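Local coordinates for protein pertussis toxin-like subunit ArtA (Escherichia coli, PDB 4Z9D) that probably transfers ADP-ribose from NAD to trimeric G proteins of the host, as the enzymatic subunit of a pertussis-like AB5 toxin, at residues 13-18 with 78-83; 7-12 with 49-54. The protein carries 2 engineered substitutions. All coordinates share one frame; numbering follows the deposited sequence.

Contact 1. Residues 13-18 with 78-83; sequences RPPEEI and YRYRIR. With NAD (nicotinamide-adenine-dinucleotide), chain F.
Tyr80 reaches from strand 77-83 to the turn that starts helix 15-21 and gives its hydroxyl proton to a backbone carbonyl. The bond from Tyr80 OH to Arg13 O is short, 2.6 Å, and lies 28° out of the carbonyl plane. Arg13 O also sits at the edge of the Tyr80 ring. One face of that ring carries Ile18, whose CG2 comes within 3.5 Å of Tyr80 CE1. Ile18 CG1 packs against the hydroxyl instead. CG1 stands anti to the carbonyl carbon (chi1 -62°), which leaves CG2 anti to the backbone N and over the ring face.

The two prolines pack on one face of the Tyr78 ring through CH-pi contacts from Pro14 CA and Pro15 CD, with Pro15 CD 3.9 Å from the Tyr78 centroid. Pro14 CB also touches Tyr78 OH.

The Arg13 side chain reaches NAD. It bends at chi3 (-69°) and lays the guanidinium over the adenine, with Arg13 NH2 3.5 Å from NAD C8A. Asp11 holds the same nitrogen in a salt bridge. Ile18 CD1 lies toward the rim of the guanidinium's other face. The chemistry implies a helix start, N-capped at Pro14, held by one hydrogen bond and CH-pi packing, with Arg13 turned to the adenine.

Contact 2. Residues 7-12 with 49-54; sequences VYRVDS and AFIATT. With NAD (nicotinamide-adenine-dinucleotide), chain F.
Tyr8 and Thr54 form a single antiparallel bridge, a hydrogen-bonded pair, between strands 6-11 and 50-54. Tyr8 N gives a nearly straight bond to Thr54 O (2.7 Å, 169°), and Thr54 N answers with a 2.9 Å bond to Tyr8 O. The short strand axes run at 122°, and the pairing goes no further.

The tight part lies beside this bridge. Val7 CG2 meets Thr53 CB at 3.7 Å. Thr53 OG1 also touches Val7, but hydrogen-bonds to Ile119 O.

Beyond Arg9 the strands part, and NAD lies in the opening. Arg9 CG stands anti to the backbone N (chi1 174°), and the chain stays extended to NE. This brings the guanidinium to the pyrophosphate. Arg9 NH1 reaches Ala52 O in the guanidinium plane and on a carbonyl lone pair, at 3.0 Å. Arg9 NH1 also binds NAD O1N at 2.5 Å. Arg9 NH2 binds NAD O1A and forms a salt bridge with Asp11 OD2. Such an arginine on the NAD phosphates is consistent with the ADP-ribosyltransferase fold of the pertussis toxin family. Ile51 CG2 packs on Arg9 CD and NE, over the NE end of one guanidinium face. Val10 grips the nicotinamide amide through its backbone: Val10 N donates to NAD O7N at 2.9 Å, and NAD N7N donates to Val10 O. Ser12 N donates to the adenosine ribose at NAD O3B, 3.2 Å away.

Strand 77-83 pairs with 6-11 on its sheet, and strand 118-122 pairs with 50-54. Helix 57-68 packs on Tyr8, Val10 and Thr54, and Phe23 makes a cation-pi contact with Arg9.

Contact 2 belongs to the core: its centre is about 2 Å from the centre of the chain. Contact 1 is only partly buried, with its centre about 12 Å from that of the chain, and the centres of the two contacts are about 10 Å apart. Strand 6-11 of contact 2 pairs directly with strand 77-83 of contact 1 and runs on in the chain to helix 15-21. Contact 1 therefore packs a turn and helix start onto one sheet, while contact 2 joins that sheet to a second. Their chemistry differs accordingly: aromatic and proline surfaces dominate the first, backbone pairing and charge the second. Both touch NAD. Contact 1 serves its adenine, and contact 2 its phosphates, nicotinamide amide and adenosine ribose. Asp11 links their two pocket arginines.

Contact 1. Residues 13-18 with 78-83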
loop_
_atom_site.group_PDB
_atom_site.type_symbol
_atom_site.label_atom_id
_atom_site.label_comp_id
_atom_site.label_asym_id
_atom_site.label_seq_id
_atom_site.Cartn_x
_atom_site.Cartn_y
_atom_site.Cartn_z
ATOM N N ARG A 13 9.944 6.274 -4.910
ATOM C CA ARG A 13 11.314 6.118 -4.438
ATOM C C ARG A 13 11.944 4.842 -4.976
ATOM O O ARG A 13 11.264 3.823 -5.110
ATOM C CB ARG A 13 11.367 6.146 -2.912
ATOM C CG ARG A 13 11.041 7.519 -2.372
ATOM C CD ARG A 13 10.622 7.476 -0.921
ATOM N NE ARG A 13 9.331 6.850 -0.686
ATOM C CZ ARG A 13 8.927 6.484 0.523
ATOM N NH1 ARG A 13 9.720 6.732 1.558
ATOM N NH2 ARG A 13 7.741 5.901 0.706
ATOM N N PRO A 14 13.247 4.900 -5.307
ATOM C CA PRO A 14 13.975 3.807 -5.970
ATOM C C PRO A 14 14.484 2.727 -5.016
ATOM O O PRO A 14 14.580 2.968 -3.819
ATOM C CB PRO A 14 15.158 4.534 -6.626
ATOM C CG PRO A 14 15.434 5.675 -5.694
ATOM C CD PRO A 14 14.085 6.109 -5.169
ATOM N N PRO A 15 14.788 1.530 -5.548
ATOM C CA PRO A 15 15.156 0.361 -4.740
ATOM C C PRO A 15 16.362 0.630 -3.855
ATOM O O PRO A 15 16.444 0.105 -2.746
ATOM C CB PRO A 15 15.471 -0.711 -5.790
ATOM C CG PRO A 15 14.666 -0.328 -6.969
ATOM C CD PRO A 15 14.578 1.173 -6.965
ATOM N N GLU A 16 17.295 1.440 -4.333
ATOM C CA GLU A 16 18.494 1.693 -3.558
ATOM C C GLU A 16 18.171 2.293 -2.196
ATOM O O GLU A 16 18.742 1.893 -1.179
ATOM C CB GLU A 16 19.419 2.625 -4.337
ATOM C CG GLU A 16 20.690 2.954 -3.615
ATOM C CD GLU A 16 21.568 1.755 -3.384
ATOM O OE1 GLU A 16 21.375 0.711 -4.053
ATOM O OE2 GLU A 16 22.441 1.860 -2.497
ATOM N N GLU A 17 17.207 3.202 -2.175
ATOM C CA GLU A 17 16.722 3.766 -0.925
ATOM C C GLU A 17 15.825 2.780 -0.175
ATOM O O GLU A 17 16.000 2.528 1.023
ATOM C CB GLU A 17 15.967 5.065 -1.199
ATOM C CG GLU A 17 15.432 5.727 0.049
ATOM C CD GLU A 17 14.514 6.883 -0.259
ATOM O OE1 GLU A 17 14.503 7.329 -1.426
ATOM O OE2 GLU A 17 13.824 7.366 0.668
ATOM N N ILE A 18 14.848 2.244 -0.899
ATOM C CA ILE A 18 13.807 1.417 -0.311
ATOM C C ILE A 18 14.312 0.048 0.163
ATOM O O ILE A 18 13.906 -0.411 1.223
ATOM C CB ILE A 18 12.636 1.264 -1.307
ATOM C CG1 ILE A 18 12.027 2.643 -1.609
ATOM C CG2 ILE A 18 11.573 0.343 -0.763
ATOM C CD1 ILE A 18 11.581 3.415 -0.338
ATOM N N TYR A 78 7.791 2.664 -9.177
ATOM C CA TYR A 78 8.237 1.289 -9.047
ATOM C C TYR A 78 7.121 0.483 -8.403
ATOM O O TYR A 78 6.378 1.003 -7.570
ATOM C CB TYR A 78 9.509 1.198 -8.194
ATOM C CG TYR A 78 10.675 2.012 -8.722
ATOM C CD1 TYR A 78 11.694 1.414 -9.441
ATOM C CD2 TYR A 78 10.762 3.379 -8.472
ATOM C CE1 TYR A 78 12.765 2.145 -9.903
ATOM C CE2 TYR A 78 11.832 4.124 -8.937
ATOM C CZ TYR A 78 12.830 3.500 -9.655
ATOM O OH TYR A 78 13.902 4.231 -10.126
ATOM N N ARG A 79 6.992 -0.778 -8.794
ATOM C CA ARG A 79 6.127 -1.702 -8.079
ATOM C C ARG A 79 7.003 -2.581 -7.204
ATOM O O ARG A 79 7.856 -3.300 -7.717
ATOM C CB ARG A 79 5.308 -2.563 -9.050
ATOM C CG ARG A 79 4.296 -3.475 -8.368
ATOM C CD ARG A 79 3.586 -4.380 -9.347
ATOM N NE ARG A 79 4.487 -5.360 -9.954
ATOM C CZ ARG A 79 4.825 -5.389 -11.240
ATOM N NH1 ARG A 79 4.325 -4.503 -12.082
ATOM N NH2 ARG A 79 5.646 -6.327 -11.684
ATOM N N TYR A 80 6.811 -2.508 -5.894
ATOM C CA TYR A 80 7.546 -3.355 -4.964
ATOM C C TYR A 80 6.717 -4.564 -4.566
ATOM O O TYR A 80 5.517 -4.440 -4.308
ATOM C CB TYR A 80 7.942 -2.557 -3.715
ATOM C CG TYR A 80 8.995 -1.520 -3.968
ATOM C CD1 TYR A 80 10.347 -1.836 -3.834
ATOM C CD2 TYR A 80 8.651 -0.230 -4.348
ATOM C CE1 TYR A 80 11.320 -0.890 -4.064
ATOM C CE2 TYR A 80 9.617 0.718 -4.602
ATOM C CZ TYR A 80 10.951 0.385 -4.450
ATOM O OH TYR A 80 11.922 1.331 -4.686
ATOM N N ARG A 81 7.346 -5.734 -4.526
ATOM C CA ARG A 81 6.681 -6.914 -3.990
ATOM C C ARG A 81 7.167 -7.131 -2.577
ATOM O O ARG A 81 8.366 -7.098 -2.323
ATOM C CB ARG A 81 6.953 -8.163 -4.826
ATOM C CG ARG A 81 5.986 -9.278 -4.459
ATOM C CD ARG A 81 6.393 -10.634 -5.015
ATOM N NE ARG A 81 6.719 -10.612 -6.438
ATOM C CZ ARG A 81 6.028 -11.243 -7.384
ATOM N NH1 ARG A 81 4.938 -11.938 -7.080
ATOM N NH2 ARG A 81 6.431 -11.176 -8.647
ATOM N N ILE A 82 6.236 -7.357 -1.656
ATOM C CA ILE A 82 6.566 -7.339 -0.236
ATOM C C ILE A 82 6.000 -8.538 0.503
ATOM O O ILE A 82 4.837 -8.874 0.333
ATOM C CB ILE A 82 6.019 -6.055 0.440
ATOM C CG1 ILE A 82 6.422 -4.794 -0.336
ATOM C CG2 ILE A 82 6.448 -5.960 1.922
ATOM C CD1 ILE A 82 5.609 -3.560 0.056
ATOM N N ARG A 83 6.815 -9.189 1.336
ATOM C CA ARG A 83 6.281 -10.224 2.210
ATOM C C ARG A 83 5.524 -9.583 3.366
ATOM O O ARG A 83 6.052 -8.728 4.079
ATOM C CB ARG A 83 7.387 -11.141 2.742
ATOM C CG ARG A 83 6.901 -12.105 3.824
ATOM C CD ARG A 83 7.944 -13.181 4.111
ATOM N NE ARG A 83 9.187 -12.609 4.626
ATOM C CZ ARG A 83 9.352 -12.151 5.869
ATOM N NH1 ARG A 83 8.345 -12.183 6.737
ATOM N NH2 ARG A 83 10.525 -11.657 6.245
HETATM P PA NAD F . 1.656 7.944 0.050
HETATM O O1A NAD F . 2.010 6.832 0.970
HETATM O O2A NAD F . 1.540 9.326 0.582
HETATM O O5B NAD F . 2.728 7.900 -1.177
HETATM C C5B NAD F . 2.786 8.870 -2.235
HETATM C C4B NAD F . 4.255 9.324 -2.370
HETATM O O4B NAD F . 4.664 10.078 -1.189
HETATM C C3B NAD F . 5.153 8.124 -2.358
HETATM O O3B NAD F . 5.137 7.533 -3.694
HETATM C C2B NAD F . 6.463 8.805 -2.082
HETATM O O2B NAD F . 6.761 9.641 -3.188
HETATM C C1B NAD F . 6.053 9.725 -0.921
HETATM N N9A NAD F . 6.007 9.157 0.473
HETATM C C8A NAD F . 5.184 8.308 1.087
HETATM N N7A NAD F . 5.590 8.187 2.354
HETATM C C5A NAD F . 6.652 8.977 2.535
HETATM C C6A NAD F . 7.428 9.227 3.606
HETATM N N6A NAD F . 7.118 8.589 4.732
HETATM N N1A NAD F . 8.471 10.072 3.555
HETATM C C2A NAD F . 8.743 10.714 2.349
HETATM N N3A NAD F . 7.925 10.438 1.245
HETATM C C4A NAD F . 6.899 9.579 1.366
HETATM O O3 NAD F . 0.291 7.609 -0.670
HETATM P PN NAD F . -0.042 6.162 -1.332
HETATM O O1N NAD F . 0.552 5.062 -0.523
HETATM O O2N NAD F . 0.198 6.238 -2.790
HETATM O O5D NAD F . -1.607 6.138 -1.046
HETATM C C5D NAD F . -2.480 7.185 -1.491
HETATM C C4D NAD F . -3.894 6.625 -1.682
HETATM O O4D NAD F . -3.716 5.449 -2.545
HETATM C C3D NAD F . -4.494 6.124 -0.356
HETATM O O3D NAD F . -5.925 6.177 -0.395
HETATM C C2D NAD F . -4.057 4.674 -0.415
HETATM O O2D NAD F . -4.848 3.851 0.471
HETATM C C1D NAD F . -4.295 4.313 -1.876
HETATM N N1N NAD F . -3.564 3.039 -2.208
HETATM C C2N NAD F . -2.211 3.077 -2.628
HETATM C C3N NAD F . -1.485 1.917 -2.904
HETATM C C7N NAD F . -0.146 1.970 -3.336
HETATM O O7N NAD F . 0.391 0.845 -3.849
HETATM N N7N NAD F . 0.505 3.134 -3.266
HETATM C C4N NAD F . -2.124 0.689 -2.753
HETATM C C5N NAD F . -3.456 0.631 -2.346
HETATM C C6N NAD F . -4.180 1.785 -2.061
#

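Contact 2. Residues 7-12 with 49-54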
loop_
_atom_site.group_PDB
_atom_site.type_symbol
_atom_site.label_atom_id
_atom_site.label_comp_id
_atom_site.label_asym_id
_atom_site.label_seq_id
_atom_site.Cartn_x
_atom_site.Cartn_y
_atom_site.Cartn_z
ATOM N N VAL A 7 2.266 -8.815 -0.776
ATOM C CA VAL A 7 1.532 -7.645 -1.246
ATOM C C VAL A 7 2.394 -6.769 -2.150
ATOM O O VAL A 7 3.618 -6.942 -2.226
ATOM C CB VAL A 7 1.012 -6.779 -0.061
ATOM C CG1 VAL A 7 0.062 -7.579 0.820
ATOM C CG2 VAL A 7 2.170 -6.249 0.767
ATOM N N TYR A 8 1.744 -5.849 -2.853
ATOM C CA TYR A 8 2.446 -4.888 -3.693
ATOM C C TYR A 8 2.298 -3.453 -3.205
ATOM O O TYR A 8 1.261 -3.078 -2.652
ATOM C CB TYR A 8 1.936 -4.927 -5.120
ATOM C CG TYR A 8 2.085 -6.233 -5.844
ATOM C CD1 TYR A 8 3.296 -6.588 -6.412
ATOM C CD2 TYR A 8 0.999 -7.074 -6.013
ATOM C CE1 TYR A 8 3.429 -7.775 -7.123
ATOM C CE2 TYR A 8 1.124 -8.271 -6.706
ATOM C CZ TYR A 8 2.342 -8.607 -7.261
ATOM O OH TYR A 8 2.459 -9.788 -7.960
ATOM N N ARG A 9 3.306 -2.636 -3.483
ATOM C CA ARG A 9 3.180 -1.195 -3.261
ATOM C C ARG A 9 3.794 -0.431 -4.421
ATOM O O ARG A 9 4.902 -0.734 -4.843
ATOM C CB ARG A 9 3.842 -0.765 -1.936
ATOM C CG ARG A 9 3.850 0.763 -1.741
ATOM C CD ARG A 9 4.251 1.218 -0.330
ATOM N NE ARG A 9 4.445 2.675 -0.321
ATOM C CZ ARG A 9 3.466 3.567 -0.266
ATOM N NH1 ARG A 9 2.205 3.171 -0.144
ATOM N NH2 ARG A 9 3.756 4.868 -0.306
ATOM N N VAL A 10 3.051 0.536 -4.949
ATOM C CA VAL A 10 3.580 1.459 -5.940
ATOM C C VAL A 10 4.141 2.689 -5.221
ATOM O O VAL A 10 3.454 3.297 -4.407
ATOM C CB VAL A 10 2.497 1.870 -6.950
ATOM C CG1 VAL A 10 3.076 2.846 -7.985
ATOM C CG2 VAL A 10 1.967 0.640 -7.653
ATOM N N ASP A 11 5.393 3.046 -5.515
ATOM C CA ASP A 11 6.057 4.174 -4.849
ATOM C C ASP A 11 7.050 4.848 -5.803
ATOM O O ASP A 11 7.614 4.195 -6.675
ATOM C CB ASP A 11 6.763 3.687 -3.571
ATOM C CG ASP A 11 7.022 4.812 -2.569
ATOM O OD1 ASP A 11 7.825 5.723 -2.885
ATOM O OD2 ASP A 11 6.436 4.787 -1.460
ATOM N N SER A 12 7.313 6.135 -5.607
ATOM C CA SER A 12 8.206 6.842 -6.520
ATOM C C SER A 12 9.679 6.699 -6.143
ATOM O O SER A 12 10.564 6.999 -6.946
ATOM C CB SER A 12 7.847 8.328 -6.570
ATOM O OG SER A 12 7.875 8.895 -5.273
ATOM N N ALA A 49 -0.866 6.989 9.695
ATOM C CA ALA A 49 -0.138 5.959 10.422
ATOM C C ALA A 49 0.173 4.775 9.528
ATOM O O ALA A 49 0.956 3.902 9.886
ATOM C CB ALA A 49 -0.930 5.491 11.617
ATOM N N PHE A 50 -0.475 4.736 8.380
ATOM C CA PHE A 50 -0.518 3.518 7.591
ATOM C C PHE A 50 0.278 3.624 6.289
ATOM O O PHE A 50 0.392 4.703 5.696
ATOM C CB PHE A 50 -1.977 3.161 7.277
ATOM C CG PHE A 50 -2.878 3.138 8.482
ATOM C CD1 PHE A 50 -2.788 2.109 9.409
ATOM C CD2 PHE A 50 -3.818 4.142 8.691
ATOM C CE1 PHE A 50 -3.622 2.073 10.523
ATOM C CE2 PHE A 50 -4.663 4.119 9.800
ATOM C CZ PHE A 50 -4.560 3.076 10.728
ATOM N N ILE A 51 0.789 2.484 5.835
ATOM C CA ILE A 51 1.466 2.379 4.536
ATOM C C ILE A 51 0.606 1.495 3.643
ATOM O O ILE A 51 0.388 0.330 3.950
ATOM C CB ILE A 51 2.875 1.782 4.674
ATOM C CG1 ILE A 51 3.718 2.608 5.659
ATOM C CG2 ILE A 51 3.561 1.671 3.314
ATOM C CD1 ILE A 51 4.928 1.857 6.223
ATOM N N ALA A 52 0.095 2.054 2.550
ATOM C CA ALA A 52 -0.866 1.346 1.709
ATOM C C ALA A 52 -0.202 0.289 0.842
ATOM O O ALA A 52 0.859 0.522 0.262
ATOM C CB ALA A 52 -1.611 2.330 0.823
ATOM N N THR A 53 -0.844 -0.871 0.739
ATOM C CA THR A 53 -0.415 -1.934 -0.179
ATOM C C THR A 53 -1.653 -2.585 -0.788
ATOM O O THR A 53 -2.773 -2.297 -0.366
ATOM C CB THR A 53 0.427 -3.033 0.525
ATOM O OG1 THR A 53 -0.424 -3.815 1.377
ATOM C CG2 THR A 53 1.558 -2.443 1.360
ATOM N N THR A 54 -1.464 -3.449 -1.787
ATOM C CA THR A 54 -2.593 -4.179 -2.352
ATOM C C THR A 54 -2.149 -5.587 -2.707
ATOM O O THR A 54 -0.985 -5.806 -3.056
ATOM C CB THR A 54 -3.157 -3.492 -3.632
ATOM O OG1 THR A 54 -4.200 -4.299 -4.209
ATOM C CG2 THR A 54 -2.050 -3.318 -4.671
HETATM P PA NAD F . 1.656 7.944 0.050
HETATM O O1A NAD F . 2.010 6.832 0.970
HETATM O O2A NAD F . 1.540 9.326 0.582
HETATM O O5B NAD F . 2.728 7.900 -1.177
HETATM C C5B NAD F . 2.786 8.870 -2.235
HETATM C C4B NAD F . 4.255 9.324 -2.370
HETATM O O4B NAD F . 4.664 10.078 -1.189
HETATM C C3B NAD F . 5.153 8.124 -2.358
HETATM O O3B NAD F . 5.137 7.533 -3.694
HETATM C C2B NAD F . 6.463 8.805 -2.082
HETATM O O2B NAD F . 6.761 9.641 -3.188
HETATM C C1B NAD F . 6.053 9.725 -0.921
HETATM N N9A NAD F . 6.007 9.157 0.473
HETATM C C8A NAD F . 5.184 8.308 1.087
HETATM N N7A NAD F . 5.590 8.187 2.354
HETATM C C5A NAD F . 6.652 8.977 2.535
HETATM C C6A NAD F . 7.428 9.227 3.606
HETATM N N6A NAD F . 7.118 8.589 4.732
HETATM N N1A NAD F . 8.471 10.072 3.555
HETATM C C2A NAD F . 8.743 10.714 2.349
HETATM N N3A NAD F . 7.925 10.438 1.245
HETATM C C4A NAD F . 6.899 9.579 1.366
HETATM O O3 NAD F . 0.291 7.609 -0.670
HETATM P PN NAD F . -0.042 6.162 -1.332
HETATM O O1N NAD F . 0.552 5.062 -0.523
HETATM O O2N NAD F . 0.198 6.238 -2.790
HETATM O O5D NAD F . -1.607 6.138 -1.046
HETATM C C5D NAD F . -2.480 7.185 -1.491
HETATM C C4D NAD F . -3.894 6.625 -1.682
HETATM O O4D NAD F . -3.716 5.449 -2.545
HETATM C C3D NAD F . -4.494 6.124 -0.356
HETATM O O3D NAD F . -5.925 6.177 -0.395
HETATM C C2D NAD F . -4.057 4.674 -0.415
HETATM O O2D NAD F . -4.848 3.851 0.471
HETATM C C1D NAD F . -4.295 4.313 -1.876
HETATM N N1N NAD F . -3.564 3.039 -2.208
HETATM C C2N NAD F . -2.211 3.077 -2.628
HETATM C C3N NAD F . -1.485 1.917 -2.904
HETATM C C7N NAD F . -0.146 1.970 -3.336
HETATM O O7N NAD F . 0.391 0.845 -3.849
HETATM N N7N NAD F . 0.505 3.134 -3.266
HETATM C C4N NAD F . -2.124 0.689 -2.753
HETATM C C5N NAD F . -3.456 0.631 -2.346
HETATM C C6N NAD F . -4.180 1.785 -2.061
#